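Local coordinates for nisin immunity protein (Lactococcus lactis subsp. lactis, PDB 5XHB) that is a membrane lipoprotein involved in immunity against nisin supplied from outside, at residues Val68-Asn73 with Met85-Arg90. Residues are numbered along the deposited sequence; the frame is centred on the assembly and turned at random.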
# COMPACT_ATOMS: atom_id res chain seq x y z
N VAL A 68 8.68 1.17 16.60
CA VAL A 68 8.00 -0.05 17.01
C VAL A 68 8.96 -1.21 16.81
O VAL A 68 9.74 -1.23 15.85
CB VAL A 68 6.68 -0.26 16.22
CG1 VAL A 68 6.95 -0.35 14.75
CG2 VAL A 68 5.97 -1.52 16.70
N THR A 69 8.95 -2.14 17.76
CA THR A 69 9.82 -3.31 17.71
C THR A 69 9.03 -4.51 17.19
O THR A 69 7.96 -4.83 17.71
CB THR A 69 10.41 -3.64 19.09
OG1 THR A 69 11.09 -2.49 19.59
CG2 THR A 69 11.38 -4.81 18.98
N LEU A 70 9.56 -5.15 16.16
CA LEU A 70 8.90 -6.31 15.58
C LEU A 70 9.72 -7.56 15.79
O LEU A 70 10.91 -7.60 15.46
CB LEU A 70 8.66 -6.11 14.08
CG LEU A 70 7.84 -4.91 13.64
CD1 LEU A 70 7.78 -4.92 12.12
CD2 LEU A 70 6.45 -4.93 14.25
N VAL A 71 9.09 -8.58 16.35
CA VAL A 71 9.72 -9.88 16.39
C VAL A 71 9.10 -10.78 15.32
O VAL A 71 7.92 -11.14 15.40
CB VAL A 71 9.59 -10.52 17.78
CG1 VAL A 71 10.01 -11.98 17.74
CG2 VAL A 71 10.43 -9.74 18.78
N LEU A 72 9.91 -11.12 14.31
CA LEU A 72 9.50 -12.00 13.22
C LEU A 72 9.91 -13.42 13.55
O LEU A 72 11.09 -13.70 13.76
CB LEU A 72 10.14 -11.57 11.89
CG LEU A 72 10.25 -10.06 11.65
CD1 LEU A 72 10.96 -9.78 10.33
CD2 LEU A 72 8.88 -9.47 11.64
N ASN A 73 8.94 -14.32 13.60
CA ASN A 73 9.20 -15.62 14.20
C ASN A 73 8.46 -16.76 13.52
O ASN A 73 7.25 -16.93 13.73
CB ASN A 73 8.83 -15.58 15.68
CG ASN A 73 9.36 -16.76 16.46
OD1 ASN A 73 10.30 -17.45 16.04
ND2 ASN A 73 8.76 -17.01 17.62
N MSE A 85 3.39 -15.81 8.75
CA MSE A 85 4.57 -15.54 9.54
C MSE A 85 4.17 -15.02 10.90
O MSE A 85 3.25 -14.21 11.01
CB MSE A 85 5.48 -14.54 8.84
CG MSE A 85 6.75 -14.26 9.63
SE MSE A 85 7.94 -13.08 8.65
CE MSE A 85 8.39 -14.29 7.16
N GLY A 86 4.86 -15.48 11.94
CA GLY A 86 4.63 -14.93 13.26
C GLY A 86 5.20 -13.52 13.34
O GLY A 86 6.39 -13.31 13.08
N ILE A 87 4.34 -12.56 13.67
CA ILE A 87 4.77 -11.18 13.87
C ILE A 87 4.29 -10.73 15.25
O ILE A 87 3.09 -10.55 15.46
CB ILE A 87 4.20 -10.20 12.83
CG1 ILE A 87 4.31 -10.76 11.40
CG2 ILE A 87 4.92 -8.86 12.96
CD1 ILE A 87 5.72 -10.91 10.91
N ASN A 88 5.23 -10.53 16.15
CA ASN A 88 4.90 -10.25 17.55
C ASN A 88 3.92 -11.30 18.04
O ASN A 88 4.24 -12.49 17.98
CB ASN A 88 4.38 -8.83 17.72
CG ASN A 88 5.50 -7.80 17.59
OD1 ASN A 88 6.62 -8.17 17.25
ND2 ASN A 88 5.22 -6.53 17.87
N ASP A 89 2.74 -10.89 18.50
CA ASP A 89 1.78 -11.84 19.05
C ASP A 89 0.73 -12.29 18.04
O ASP A 89 -0.26 -12.90 18.42
CB ASP A 89 1.08 -11.24 20.28
CG ASP A 89 0.28 -9.99 19.93
OD1 ASP A 89 0.70 -9.25 19.00
OD2 ASP A 89 -0.76 -9.74 20.57
N ARG A 90 0.95 -12.01 16.76
CA ARG A 90 -0.03 -12.35 15.73
C ARG A 90 0.60 -13.18 14.62
O ARG A 90 1.78 -13.50 14.66
CB ARG A 90 -0.65 -11.09 15.14
CG ARG A 90 -1.50 -10.30 16.13
CD ARG A 90 -1.41 -8.83 15.82
NE ARG A 90 -2.40 -8.05 16.54
CZ ARG A 90 -2.93 -6.92 16.09
NH1 ARG A 90 -2.57 -6.44 14.90
NH2 ARG A 90 -3.83 -6.26 16.81
O HOH W 1 6.58 -13.28 16.85
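N88 carries strand pairing with V71 one step past the end of strand 83-87. Its backbone N donates to V71 O (2.9 Å). Its CB does not itself point at strand 67-78; with CG anti to the carbonyl carbon (chi1 -74°), the amide at the end comes up to it. At the tip the amide mimics the edge of a peptide. OD1 accepts from V71 N at 2.7 Å, and the bond is almost straight (175° at the hydrogen). The same oxygen lies 3.4 Å from L70 CA. ND2 donates to T69 O at 3.2 Å; T69 O lies in the amide plane and ND2 in the carbonyl plane. One accepted and one donated bond thus fix the rotation of the amide. It stands in for the peptide group that a continuing strand would probably offer to T69 O and V71 N, while the chain turns away in a type II' beta turn from I87 to R90. A water donates to both V71 O and N88 O and ties the start of that turn to the strand.

Further along, N73 N donates to G86 O (2.8 Å). L72 and I87 form an antiparallel non-hydrogen-bonded pair. Their side chains lie side by side and point the same way, and L72 CD2 meets I87 CD1 at 3.5 Å. The selenium of the selenomethionine M85 rests 4.2 Å from L72 CB. The M85 chain runs extended out to that selenium.

The segments belong to the beta hairpin of strands 67-78 and 83-87, within an antiparallel sheet. Strand 39-53 flanks 67-78, where L50 touches L72, and strand 90-96 follows the turn and pairs with 83-87. F12 of strand 11-12 packs on L72 and M85, while F111 of a loop touches L70, I87 and N88.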